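Local coordinates for T-lymphoma invasion and metastasis-inducing protein 1 (Homo sapiens, PDB 4K2P), which probably activates Rac-type small GTPases as an exchange factor, its PH-CC-Ex region serving in phosphoinositide binding and in protein-protein interaction, at residues Asn18-Val21 against Lys27-Ser30; Ile75-Pro80 against Gly205-Pro210; Pro80-Lys85 against Ala98-Thr103; Ala123-His128 against Leu134-Ser139; Arg212-Ala217 against Val223-Leu228. The protein carries 5 engineered substitutions. One frame throughout, in Å; residues are numbered along the deposited sequence.

Contact 1 of 5, residues Asn18-Val21 against Lys27-Ser30; sequences NFLV and KVES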
# COMPACT_ATOMS: atom_id res chain seq x y z
N ASN A 18 -4.01 -5.78 -14.06
CA ASN A 18 -3.96 -4.40 -13.55
C ASN A 18 -5.28 -4.03 -12.89
O ASN A 18 -6.35 -4.38 -13.39
CB ASN A 18 -3.63 -3.42 -14.67
CG ASN A 18 -2.25 -3.65 -15.25
OD1 ASN A 18 -1.37 -4.16 -14.58
ND2 ASN A 18 -2.06 -3.23 -16.49
N PHE A 19 -5.21 -3.32 -11.77
CA PHE A 19 -6.37 -3.09 -10.93
C PHE A 19 -6.71 -1.60 -10.77
O PHE A 19 -7.82 -1.17 -11.08
CB PHE A 19 -6.14 -3.74 -9.57
CG PHE A 19 -7.34 -3.69 -8.66
CD1 PHE A 19 -8.59 -4.05 -9.13
CD2 PHE A 19 -7.20 -3.31 -7.34
CE1 PHE A 19 -9.69 -4.01 -8.30
CE2 PHE A 19 -8.30 -3.27 -6.50
CZ PHE A 19 -9.54 -3.62 -6.98
N LEU A 20 -5.75 -0.82 -10.27
CA LEU A 20 -5.87 0.63 -10.19
C LEU A 20 -4.68 1.25 -10.91
O LEU A 20 -3.61 0.65 -10.98
CB LEU A 20 -5.92 1.10 -8.74
CG LEU A 20 -7.06 0.51 -7.91
CD1 LEU A 20 -6.89 0.80 -6.44
CD2 LEU A 20 -8.40 1.04 -8.41
N VAL A 21 -4.88 2.45 -11.46
CA VAL A 21 -3.87 3.13 -12.27
C VAL A 21 -3.78 4.60 -11.88
O VAL A 21 -4.80 5.29 -11.79
CB VAL A 21 -4.19 3.03 -13.78
CG1 VAL A 21 -3.15 3.80 -14.58
CG2 VAL A 21 -4.20 1.59 -14.23
N LYS A 27 -4.66 11.69 -9.52
CA LYS A 27 -5.89 10.90 -9.62
C LYS A 27 -5.61 9.41 -9.68
O LYS A 27 -4.60 8.99 -10.19
CB LYS A 27 -6.68 11.28 -10.87
CG LYS A 27 -7.24 12.69 -10.91
CD LYS A 27 -8.31 12.81 -12.00
CE LYS A 27 -7.79 12.47 -13.41
NZ LYS A 27 -6.90 13.52 -13.98
N VAL A 28 -6.47 8.63 -9.05
CA VAL A 28 -6.47 7.18 -9.23
C VAL A 28 -7.71 6.83 -10.05
O VAL A 28 -8.77 7.41 -9.84
CB VAL A 28 -6.48 6.43 -7.90
CG1 VAL A 28 -6.48 4.93 -8.15
CG2 VAL A 28 -5.27 6.82 -7.07
N GLU A 29 -7.58 5.89 -10.98
CA GLU A 29 -8.71 5.38 -11.75
C GLU A 29 -8.67 3.87 -11.79
O GLU A 29 -7.62 3.26 -11.64
CB GLU A 29 -8.71 5.93 -13.17
CG GLU A 29 -9.05 7.41 -13.27
CD GLU A 29 -9.04 7.90 -14.69
OE1 GLU A 29 -8.81 7.08 -15.60
OE2 GLU A 29 -9.25 9.12 -14.91
N SER A 30 -9.83 3.25 -11.98
CA SER A 30 -9.88 1.81 -12.18
C SER A 30 -9.29 1.44 -13.53
O SER A 30 -9.41 2.19 -14.50
CB SER A 30 -11.31 1.29 -12.08
OG SER A 30 -11.69 1.15 -10.73

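Contact 2 of 5, residues Ile75-Pro80 against Gly205-Pro210; sequences IVQAVP and GELPNP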
# COMPACT_ATOMS: atom_id res chain seq x y z
N ILE A 75 2.12 -2.05 -0.28
CA ILE A 75 1.35 -2.90 0.63
C ILE A 75 0.79 -4.05 -0.19
O ILE A 75 0.36 -3.86 -1.32
CB ILE A 75 0.20 -2.13 1.32
CG1 ILE A 75 0.75 -1.07 2.28
CG2 ILE A 75 -0.70 -3.09 2.10
CD1 ILE A 75 -0.30 -0.08 2.80
N VAL A 76 0.76 -5.23 0.39
CA VAL A 76 0.16 -6.38 -0.24
C VAL A 76 -0.90 -6.89 0.73
O VAL A 76 -0.65 -6.96 1.94
CB VAL A 76 1.17 -7.50 -0.57
CG1 VAL A 76 0.53 -8.55 -1.47
CG2 VAL A 76 2.40 -6.92 -1.25
N GLN A 77 -2.08 -7.21 0.20
CA GLN A 77 -3.21 -7.70 0.98
C GLN A 77 -3.86 -8.89 0.29
O GLN A 77 -4.10 -8.85 -0.90
CB GLN A 77 -4.27 -6.60 1.17
CG GLN A 77 -3.84 -5.41 1.99
CD GLN A 77 -3.84 -5.70 3.47
OE1 GLN A 77 -4.88 -5.64 4.13
NE2 GLN A 77 -2.67 -6.00 4.01
N ALA A 78 -4.15 -9.93 1.05
CA ALA A 78 -5.04 -10.98 0.57
C ALA A 78 -6.39 -10.38 0.21
O ALA A 78 -6.82 -9.41 0.83
CB ALA A 78 -5.21 -12.06 1.61
N VAL A 79 -7.04 -10.96 -0.79
CA VAL A 79 -8.39 -10.56 -1.18
C VAL A 79 -9.27 -11.79 -1.18
O VAL A 79 -9.79 -12.19 -2.21
CB VAL A 79 -8.43 -9.90 -2.57
CG1 VAL A 79 -9.77 -9.21 -2.79
CG2 VAL A 79 -7.28 -8.91 -2.73
N PRO A 80 -9.45 -12.41 -0.01
CA PRO A 80 -10.26 -13.63 0.02
C PRO A 80 -11.72 -13.35 -0.35
O PRO A 80 -12.47 -14.27 -0.62
CB PRO A 80 -10.15 -14.09 1.48
CG PRO A 80 -9.84 -12.86 2.24
CD PRO A 80 -8.99 -12.02 1.33
N GLY A 205 4.41 -12.84 12.42
CA GLY A 205 3.17 -12.56 13.13
C GLY A 205 2.02 -12.26 12.18
O GLY A 205 2.20 -12.25 10.96
N GLU A 206 0.83 -12.01 12.73
CA GLU A 206 -0.34 -11.73 11.90
C GLU A 206 -0.35 -10.26 11.48
O GLU A 206 0.14 -9.40 12.21
CB GLU A 206 -1.63 -12.10 12.64
CG GLU A 206 -1.96 -11.25 13.85
CD GLU A 206 -3.20 -11.74 14.58
OE1 GLU A 206 -3.94 -12.57 14.00
OE2 GLU A 206 -3.45 -11.29 15.72
N LEU A 207 -0.87 -9.99 10.29
CA LEU A 207 -0.88 -8.64 9.75
C LEU A 207 -1.89 -7.77 10.51
O LEU A 207 -2.82 -8.29 11.11
CB LEU A 207 -1.24 -8.66 8.26
CG LEU A 207 -0.23 -9.24 7.27
CD1 LEU A 207 -0.77 -9.05 5.86
CD2 LEU A 207 1.15 -8.63 7.40
N PRO A 208 -1.69 -6.44 10.47
CA PRO A 208 -2.61 -5.52 11.17
C PRO A 208 -4.01 -5.57 10.57
O PRO A 208 -4.15 -5.88 9.40
CB PRO A 208 -1.97 -4.14 10.95
CG PRO A 208 -1.10 -4.31 9.75
CD PRO A 208 -0.59 -5.71 9.82
N ASN A 209 -5.01 -5.24 11.38
CA ASN A 209 -6.42 -5.37 10.98
C ASN A 209 -6.82 -4.38 9.88
O ASN A 209 -6.72 -3.17 10.08
CB ASN A 209 -7.31 -5.19 12.21
CG ASN A 209 -8.77 -5.48 11.93
OD1 ASN A 209 -9.41 -4.80 11.14
ND2 ASN A 209 -9.30 -6.51 12.58
N PRO A 210 -7.30 -4.88 8.73
CA PRO A 210 -7.67 -3.96 7.64
C PRO A 210 -8.87 -3.07 7.96
O PRO A 210 -8.90 -1.91 7.55
CB PRO A 210 -8.01 -4.89 6.47
CG PRO A 210 -7.57 -6.25 6.88
CD PRO A 210 -7.57 -6.28 8.36
O HOH W 1 -3.69 -6.66 6.80

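Contact 3 of 5, residues Pro80-Lys85 against Ala98-Thr103; sequences PEHPKK and AFLFQT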
# COMPACT_ATOMS: atom_id res chain seq x y z
N PRO A 80 -9.45 -12.41 -0.01
CA PRO A 80 -10.26 -13.63 0.02
C PRO A 80 -11.72 -13.35 -0.35
O PRO A 80 -12.47 -14.27 -0.62
CB PRO A 80 -10.15 -14.09 1.48
CG PRO A 80 -9.84 -12.86 2.24
CD PRO A 80 -8.99 -12.02 1.33
N GLU A 81 -12.09 -12.07 -0.36
CA GLU A 81 -13.44 -11.63 -0.68
C GLU A 81 -13.67 -11.52 -2.18
O GLU A 81 -14.74 -11.13 -2.62
CB GLU A 81 -13.72 -10.27 -0.02
CG GLU A 81 -12.95 -9.07 -0.61
CD GLU A 81 -11.64 -8.76 0.12
OE1 GLU A 81 -11.09 -9.66 0.79
OE2 GLU A 81 -11.17 -7.60 0.05
N HIS A 82 -12.64 -11.84 -2.97
CA HIS A 82 -12.71 -11.66 -4.41
C HIS A 82 -13.85 -12.52 -4.93
O HIS A 82 -13.95 -13.71 -4.61
CB HIS A 82 -11.39 -12.02 -5.09
CG HIS A 82 -11.31 -11.57 -6.51
ND1 HIS A 82 -11.85 -12.29 -7.55
CD2 HIS A 82 -10.78 -10.45 -7.06
CE1 HIS A 82 -11.65 -11.65 -8.68
NE2 HIS A 82 -11.00 -10.53 -8.42
N PRO A 83 -14.74 -11.92 -5.73
CA PRO A 83 -16.02 -12.59 -5.99
C PRO A 83 -15.95 -13.83 -6.89
O PRO A 83 -16.94 -14.56 -6.95
CB PRO A 83 -16.85 -11.49 -6.65
CG PRO A 83 -15.85 -10.56 -7.26
CD PRO A 83 -14.63 -10.62 -6.41
N LYS A 84 -14.84 -14.05 -7.58
CA LYS A 84 -14.78 -15.13 -8.58
C LYS A 84 -13.58 -16.08 -8.43
O LYS A 84 -13.62 -17.20 -8.93
CB LYS A 84 -14.84 -14.53 -9.98
CG LYS A 84 -16.25 -14.03 -10.30
CD LYS A 84 -16.39 -13.34 -11.63
CE LYS A 84 -17.86 -13.00 -11.88
NZ LYS A 84 -18.11 -12.32 -13.18
N LYS A 85 -12.52 -15.62 -7.78
CA LYS A 85 -11.28 -16.40 -7.72
C LYS A 85 -10.73 -16.52 -6.31
O LYS A 85 -10.79 -15.57 -5.52
CB LYS A 85 -10.22 -15.75 -8.63
CG LYS A 85 -10.69 -15.62 -10.05
CD LYS A 85 -9.54 -15.43 -11.02
CE LYS A 85 -10.04 -15.35 -12.45
NZ LYS A 85 -10.94 -16.49 -12.79
N ALA A 98 -2.20 -0.27 -8.49
CA ALA A 98 -2.38 -1.53 -7.79
C ALA A 98 -2.61 -2.66 -8.80
O ALA A 98 -3.09 -2.42 -9.91
CB ALA A 98 -3.53 -1.45 -6.80
N PHE A 99 -2.28 -3.87 -8.40
CA PHE A 99 -2.23 -5.04 -9.27
C PHE A 99 -2.81 -6.22 -8.53
O PHE A 99 -2.57 -6.37 -7.34
CB PHE A 99 -0.79 -5.35 -9.71
CG PHE A 99 -0.05 -4.16 -10.23
CD1 PHE A 99 0.61 -3.30 -9.36
CD2 PHE A 99 0.01 -3.89 -11.59
CE1 PHE A 99 1.30 -2.19 -9.84
CE2 PHE A 99 0.69 -2.79 -12.07
CZ PHE A 99 1.34 -1.93 -11.19
N LEU A 100 -3.60 -7.03 -9.21
CA LEU A 100 -4.07 -8.29 -8.66
C LEU A 100 -3.22 -9.47 -9.14
O LEU A 100 -2.79 -9.51 -10.29
CB LEU A 100 -5.53 -8.52 -9.04
CG LEU A 100 -6.53 -7.51 -8.48
CD1 LEU A 100 -7.87 -7.72 -9.12
CD2 LEU A 100 -6.65 -7.63 -6.96
N PHE A 101 -3.03 -10.43 -8.25
CA PHE A 101 -2.27 -11.64 -8.51
C PHE A 101 -3.07 -12.83 -7.99
O PHE A 101 -3.67 -12.75 -6.93
CB PHE A 101 -0.92 -11.60 -7.81
CG PHE A 101 -0.05 -10.44 -8.19
CD1 PHE A 101 0.82 -10.53 -9.27
CD2 PHE A 101 -0.07 -9.28 -7.44
CE1 PHE A 101 1.64 -9.46 -9.60
CE2 PHE A 101 0.75 -8.22 -7.77
CZ PHE A 101 1.60 -8.31 -8.85
N GLN A 102 -3.07 -13.94 -8.73
CA GLN A 102 -3.67 -15.19 -8.26
C GLN A 102 -2.61 -16.29 -8.22
O GLN A 102 -1.90 -16.53 -9.21
CB GLN A 102 -4.83 -15.63 -9.15
CG GLN A 102 -5.59 -16.87 -8.61
CD GLN A 102 -6.52 -17.49 -9.63
OE1 GLN A 102 -6.32 -17.37 -10.84
NE2 GLN A 102 -7.56 -18.18 -9.15
N THR A 103 -2.51 -16.94 -7.06
CA THR A 103 -1.63 -18.08 -6.87
C THR A 103 -2.48 -19.35 -6.59
O THR A 103 -3.68 -19.37 -6.89
CB THR A 103 -0.62 -17.78 -5.73
OG1 THR A 103 0.35 -18.82 -5.64
CG2 THR A 103 -1.34 -17.61 -4.40

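Contact 4 of 5, residues Ala123-His128 against Leu134-Ser139; sequences AVARHH and LRLLKS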
# COMPACT_ATOMS: atom_id res chain seq x y z
N ALA A 123 14.36 -2.45 1.94
CA ALA A 123 14.53 -1.19 1.23
C ALA A 123 14.48 -0.00 2.20
O ALA A 123 15.22 0.96 2.04
CB ALA A 123 13.47 -1.05 0.15
N VAL A 124 13.60 -0.08 3.19
CA VAL A 124 13.49 0.96 4.21
C VAL A 124 14.80 1.04 4.99
O VAL A 124 15.28 2.13 5.29
CB VAL A 124 12.31 0.69 5.17
CG1 VAL A 124 12.33 1.65 6.35
CG2 VAL A 124 10.99 0.80 4.43
N ALA A 125 15.38 -0.12 5.29
CA ALA A 125 16.62 -0.16 6.06
C ALA A 125 17.77 0.44 5.25
O ALA A 125 18.63 1.13 5.79
CB ALA A 125 16.94 -1.57 6.48
N ARG A 126 17.76 0.16 3.94
CA ARG A 126 18.77 0.69 3.03
C ARG A 126 18.75 2.21 3.07
O ARG A 126 19.78 2.88 3.12
CB ARG A 126 18.50 0.20 1.60
CG ARG A 126 19.60 0.50 0.59
CD ARG A 126 19.19 0.11 -0.84
NE ARG A 126 18.47 -1.16 -0.90
CZ ARG A 126 17.37 -1.39 -1.63
NH1 ARG A 126 16.86 -0.44 -2.40
NH2 ARG A 126 16.79 -2.58 -1.60
N HIS A 127 17.53 2.73 3.05
CA HIS A 127 17.27 4.17 3.05
C HIS A 127 17.81 4.85 4.31
O HIS A 127 18.24 6.00 4.25
CB HIS A 127 15.76 4.40 2.91
CG HIS A 127 15.37 5.83 2.72
ND1 HIS A 127 15.21 6.71 3.78
CD2 HIS A 127 15.10 6.54 1.60
CE1 HIS A 127 14.86 7.90 3.31
NE2 HIS A 127 14.79 7.82 2.00
N HIS A 128 17.80 4.13 5.43
CA HIS A 128 18.24 4.70 6.71
C HIS A 128 19.63 4.24 7.16
O HIS A 128 20.07 4.62 8.24
CB HIS A 128 17.23 4.35 7.81
CG HIS A 128 15.95 5.13 7.72
ND1 HIS A 128 14.87 4.71 6.96
CD2 HIS A 128 15.57 6.30 8.29
CE1 HIS A 128 13.89 5.58 7.08
NE2 HIS A 128 14.29 6.56 7.87
N LEU A 134 14.71 -4.88 11.89
CA LEU A 134 13.62 -5.00 12.86
C LEU A 134 13.55 -3.79 13.80
O LEU A 134 12.48 -3.23 14.02
CB LEU A 134 13.78 -6.28 13.68
CG LEU A 134 12.50 -7.09 13.85
CD1 LEU A 134 12.17 -7.80 12.54
CD2 LEU A 134 12.63 -8.08 14.99
N ARG A 135 14.68 -3.40 14.37
CA ARG A 135 14.74 -2.25 15.26
C ARG A 135 14.32 -0.98 14.56
O ARG A 135 13.64 -0.14 15.14
CB ARG A 135 16.14 -2.10 15.85
CG ARG A 135 16.37 -0.81 16.62
CD ARG A 135 17.71 -0.87 17.33
NE ARG A 135 17.76 -2.02 18.23
CZ ARG A 135 17.35 -2.00 19.50
NH1 ARG A 135 16.90 -0.88 20.05
NH2 ARG A 135 17.42 -3.10 20.23
N LEU A 136 14.74 -0.82 13.31
CA LEU A 136 14.40 0.38 12.56
C LEU A 136 12.89 0.46 12.34
O LEU A 136 12.32 1.54 12.46
CB LEU A 136 15.12 0.41 11.21
CG LEU A 136 14.66 1.55 10.29
CD1 LEU A 136 14.98 2.91 10.88
CD2 LEU A 136 15.30 1.40 8.92
N LEU A 137 12.26 -0.67 12.03
CA LEU A 137 10.82 -0.69 11.77
C LEU A 137 10.05 -0.27 13.01
O LEU A 137 9.11 0.53 12.92
CB LEU A 137 10.36 -2.08 11.33
CG LEU A 137 10.75 -2.54 9.93
CD1 LEU A 137 10.21 -3.94 9.69
CD2 LEU A 137 10.25 -1.58 8.86
N LYS A 138 10.43 -0.80 14.17
CA LYS A 138 9.77 -0.46 15.42
C LYS A 138 9.98 1.02 15.75
O LYS A 138 9.10 1.65 16.32
CB LYS A 138 10.28 -1.32 16.56
CG LYS A 138 9.86 -2.77 16.43
CD LYS A 138 10.46 -3.62 17.53
CE LYS A 138 10.11 -5.08 17.35
NZ LYS A 138 10.87 -5.95 18.27
N SER A 139 11.14 1.54 15.41
CA SER A 139 11.46 2.93 15.66
C SER A 139 10.59 3.86 14.82
O SER A 139 10.08 4.87 15.31
CB SER A 139 12.93 3.20 15.38
OG SER A 139 13.21 4.59 15.45

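Contact 5 of 5, residues Arg212-Ala217 against Val223-Leu228; sequences RLLAFA and VAMGRL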
# COMPACT_ATOMS: atom_id res chain seq x y z
N ARG A 212 -9.78 -1.79 10.78
CA ARG A 212 -9.36 -0.67 11.61
C ARG A 212 -8.78 0.46 10.78
O ARG A 212 -8.99 1.63 11.10
CB ARG A 212 -8.33 -1.10 12.65
CG ARG A 212 -8.91 -1.73 13.89
CD ARG A 212 -7.83 -1.86 14.95
NE ARG A 212 -8.30 -2.59 16.13
CZ ARG A 212 -8.93 -2.02 17.15
NH1 ARG A 212 -9.18 -0.71 17.14
NH2 ARG A 212 -9.31 -2.75 18.19
N LEU A 213 -8.03 0.13 9.73
CA LEU A 213 -7.43 1.16 8.91
C LEU A 213 -8.49 1.92 8.14
O LEU A 213 -8.44 3.15 8.05
CB LEU A 213 -6.41 0.58 7.93
CG LEU A 213 -5.78 1.58 6.95
CD1 LEU A 213 -4.96 2.64 7.69
CD2 LEU A 213 -4.92 0.87 5.93
N LEU A 214 -9.44 1.19 7.56
CA LEU A 214 -10.44 1.83 6.71
C LEU A 214 -11.28 2.85 7.46
O LEU A 214 -11.77 3.81 6.87
CB LEU A 214 -11.36 0.78 6.09
CG LEU A 214 -10.78 0.16 4.82
CD1 LEU A 214 -11.56 -1.07 4.43
CD2 LEU A 214 -10.79 1.19 3.68
N ALA A 215 -11.45 2.64 8.76
CA ALA A 215 -12.23 3.57 9.58
C ALA A 215 -11.58 4.96 9.63
O ALA A 215 -12.24 5.94 9.96
CB ALA A 215 -12.40 3.02 10.99
N PHE A 216 -10.30 5.06 9.28
CA PHE A 216 -9.59 6.34 9.27
C PHE A 216 -9.75 7.10 7.96
O PHE A 216 -9.31 8.24 7.86
CB PHE A 216 -8.10 6.13 9.55
CG PHE A 216 -7.80 5.77 10.97
CD1 PHE A 216 -7.99 6.70 11.98
CD2 PHE A 216 -7.35 4.51 11.30
CE1 PHE A 216 -7.73 6.37 13.29
CE2 PHE A 216 -7.09 4.17 12.61
CZ PHE A 216 -7.28 5.11 13.61
N ALA A 217 -10.37 6.48 6.97
CA ALA A 217 -10.62 7.17 5.71
C ALA A 217 -11.58 8.33 5.93
O ALA A 217 -12.66 8.16 6.48
CB ALA A 217 -11.17 6.21 4.65
N VAL A 223 -15.58 9.08 -0.69
CA VAL A 223 -16.23 9.47 -1.93
C VAL A 223 -15.38 8.97 -3.10
O VAL A 223 -15.92 8.41 -4.06
CB VAL A 223 -16.43 11.01 -2.01
CG1 VAL A 223 -16.84 11.44 -3.41
CG2 VAL A 223 -17.48 11.46 -1.00
N ALA A 224 -14.06 9.12 -3.00
CA ALA A 224 -13.17 8.69 -4.09
C ALA A 224 -13.17 7.17 -4.26
O ALA A 224 -13.14 6.66 -5.38
CB ALA A 224 -11.77 9.19 -3.83
N MET A 225 -13.21 6.45 -3.15
CA MET A 225 -13.27 5.00 -3.19
C MET A 225 -14.58 4.55 -3.84
O MET A 225 -14.64 3.54 -4.54
CB MET A 225 -13.14 4.41 -1.78
CG MET A 225 -11.71 4.41 -1.25
SD MET A 225 -11.45 3.44 0.26
CE MET A 225 -12.33 4.43 1.45
N GLY A 226 -15.64 5.32 -3.61
CA GLY A 226 -16.93 5.03 -4.21
C GLY A 226 -16.85 5.18 -5.72
O GLY A 226 -17.41 4.37 -6.47
N ARG A 227 -16.13 6.20 -6.16
CA ARG A 227 -15.94 6.44 -7.59
C ARG A 227 -15.17 5.27 -8.22
O ARG A 227 -15.46 4.87 -9.34
CB ARG A 227 -15.21 7.76 -7.80
CG ARG A 227 -14.79 8.04 -9.23
CD ARG A 227 -14.04 9.37 -9.33
NE ARG A 227 -12.88 9.40 -8.44
CZ ARG A 227 -11.77 8.70 -8.63
NH1 ARG A 227 -11.66 7.90 -9.69
NH2 ARG A 227 -10.77 8.79 -7.76
N LEU A 228 -14.19 4.74 -7.49
CA LEU A 228 -13.38 3.63 -7.98
C LEU A 228 -14.13 2.30 -8.00
O LEU A 228 -13.74 1.39 -8.73
CB LEU A 228 -12.14 3.47 -7.11
CG LEU A 228 -11.05 4.52 -7.22
CD1 LEU A 228 -9.99 4.24 -6.17
CD2 LEU A 228 -10.45 4.51 -8.61

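Contact 1 of 5, residues Asn18-Val21 against Lys27-Ser30
Val-21 and Glu-29 face each other as an antiparallel hydrogen-bonded pair, and two backbone bonds close the ring between them. Val-21 N gives its hydrogen to Glu-29 O at 2.9 Å, and Glu-29 N returns one to Val-21 O at 3.0 Å. Next along, Leu-20 and Ser-30 form a non-hydrogen-bonded pair whose CA atoms lie 4.6 Å apart, and the CA-H of Leu-20 leans on Glu-29 O, with 3.5 Å from carbon to oxygen.

The tight part is apolar. Leu-20 CB meets Val-28 CG1 at 3.9 Å; the valine methyl reaches it because it stands anti to its own backbone N (chi1 -180°), while the other methyl lies beside that N. The leucine also extends CD2 to within 4.0 Å of Ser-30 OG. Branched aliphatic residues suit this buried face; Ser-30 OG at its margin has a weak hydrogen bond to Leu-228 O.

Val-21 and Glu-29 share the other face, and there the packing is looser. The valine is only partly covered, and the glutamate chain runs extended beyond CG, its OE1 forming a salt bridge with Lys-23 at the end of strand 10-23. A carboxylate fits this more open side, where its charge can meet a lysine.

Phe-19 and Leu-20 together oppose Ala-98, a classic beta bulge. Strand 10-23 pairs with strand 27-30 and with strand 98-102. Over the apolar face lie Leu-228 of helix 219-228, together with Ala-238 and Leu-239 of helix 233-241.

Contact 2 of 5, residues Ile75-Pro80 against Gly205-Pro210
Strand residues 75-78 and the irregular segment 205-210 do not pair: their nearest CA atoms, those of Gln-77 and Pro-210, stand 8.8 Å apart, and no direct hydrogen bond joins the two. Side chains and one water span the interval between them.

Gln-77 does most of the reaching. Its chain bends at chi2 (-77°), which brings the amide in front of the loop. OE1 lies 3.9 Å from Pro-210 CG, against the CB-CG side of the proline ring, while NE2 sits 4.0 Å from Leu-207 CD1. That NE2 gives two hydrogen bonds: one to Val-76 O at 3.0 Å, approaching from above the carbonyl plane, and one to a water at 3.0 Å. The water in turn donates to Pro-208 O at 2.8 Å, so the buried amide is linked to the loop through solvent. Glutamine suits the place because its amide has N-H groups for both acceptors, whereas Leu-207 and Pro-210 supply apolar surface beside it.

Asn-209 caps the following helix 210-214 through OD1, which accepts from Arg-212 N. The strand is paired with strand 88-92, and Phe-193 of helix 168-203 and Val-233 of helix 233-241 also pack on Gln-77.

Contact 3 of 5, residues Pro80-Lys85 against Ala98-Thr103
His-82 ND1 accepts from two backbone N-H groups of its own loop, Lys-85 N at 3.4 Å and Lys-84 N at 3.5 Å; both bonds are weak, and the loop curls round the imidazole. On the strand side of the ring, NE2 lies 4.3 Å from Leu-100 CD1, which comes in obliquely. Pro-83 CD rests over one face of the same ring. A histidine suits the spot, since it offers ring carbon surface to a leucine and an acceptor to the turn.

The second meeting is between Lys-85 and Gln-102, whose side chains cross at about a right angle. Here the aliphatic part of the lysine does the touching: CB is 3.6 Å from Gln-102 NE2, and CD is 3.8 Å from Gln-102 OE1. Gln-102 gets there by pointing CG away from its backbone N (chi1 -174°) and continuing as an extended chain, and its NE2 donates to Asp-86 O. With an alanine in place of Gln-102, Asp-86 O would probably lose this donor and the lysine methylenes the group they pack across.

The loop joins strands 75-78 and 88-92 of the PH domain sheet. Strand 98-102 lies between strands 88-92 and 10-23, and Trp-36 packs against both Lys-85 and Leu-100.

Contact 4 of 5, residues Ala123-His128 against Leu134-Ser139
This is a buried apolar contact between two consecutive helices, at the joint where the C-terminal part of helix 106-128 gives way to helix 133-161. The short segments run at 86° to each other with their axes 9.8 Å apart, so they meet over a small patch, and Leu-136 supplies most of one side of it.

Leu-136 sends CG out anti to its backbone N (chi1 172°), which carries both methyls to the first helix. CD2 settles among three residues: it is 3.5 Å from Ala-125 CA, 3.7 Å from His-128 CB and 3.9 Å from Val-124 CG1. The small alanine suits this position because it allows the methyl to come right down to the helix backbone. The other methyl, CD1, stands over one face of the His-128 imidazole in a CH-pi contact, 4.3 Å from the ring centroid.

The ring is held in place from within its own helix. His-128 ND1 donates to Val-124 O at 3.1 Å in a nearly straight bond (166°), with the oxygen lying in the ring plane, and on the face opposite Leu-136 lies His-127 ND1. Histidine thus offers an N-H at its edge and a flat surface for the leucine. Replacing His-128 by an alanine would probably cost Val-124 O its side-chain donor and strip Leu-136 CD1 of the surface on which it rests.

Such a near-perpendicular corner between two consecutive helices is how the long C-terminal helix of the PH domain, a hallmark of that fold, passes into the antiparallel helices of the coiled coil.

Contact 5 of 5, residues Arg212-Ala217 against Val223-Leu228
Met-225 turns its CG anti to its carbonyl carbon (chi1 -77°), and the chain then runs on extended before bending at chi3 (-70°), so that the sulfur and the terminal methyl confront two different residues. On the opposing segment, Leu-214 also has CG anti to its carbonyl carbon (chi1 -84°), and this swings CD2 nearer to the methionine although the residue's CB sets out in another direction. The two side chains run at a slant to one another, with Leu-214 CD2 4.1 Å from Met-225 SD. The methyl goes to the other partner: Met-225 CE lies 3.8 Å from Ala-217 CB.

No hydrogen bond joins the segments, and their nearest CA atoms, those of Ala-217 and Met-225, are 9.5 Å apart; a long, flexible, unbranched side chain such as methionine is suited to bridging such a distance. Alanine fits the buried place opposite, where its single methyl is enough to meet Met-225 CE.

The setting is a pair of short helices, 210-214 and 219-228, within the CC-Ex region. A type I beta turn runs from Leu-214 to Ala-217, closed by Ala-217 N donating to Leu-214 O at 3.0 Å. This turn brings Ala-217 round to the same side as Leu-214, and the methionine touches both ends of it.

Ser-235 and Leu-239 of helix 233-241 also pack on Met-225. Near its C-terminal end, helix 219-228 reaches the PH domain, where Arg-227 NH1 donates to Val-28 O of strand 27-30.

In the fold
From the N terminus, contact 1 closes first, a short hairpin between strands 10-23 and 27-30. Contact 2 opens at strand 75-78 and closes 124 residues later, so contacts 3 and 4 both fall within its span: contact 3 sets the 80-85 loop against strand 98-102, sharing Pro-80 with contact 2, and contact 4 turns the corner from helix 106-128 into helix 133-161. Contact 5 follows directly, joining the short helices 210-214 and 219-228. No loops cross. Contacts 1 and 3 meet through strands 10-23 and 98-102, contacts 1 and 5 touch between the PH and CC-Ex regions, and contact 2 also spans these regions, while contact 4 lies across the chain's centre from contacts 1, 3 and 5.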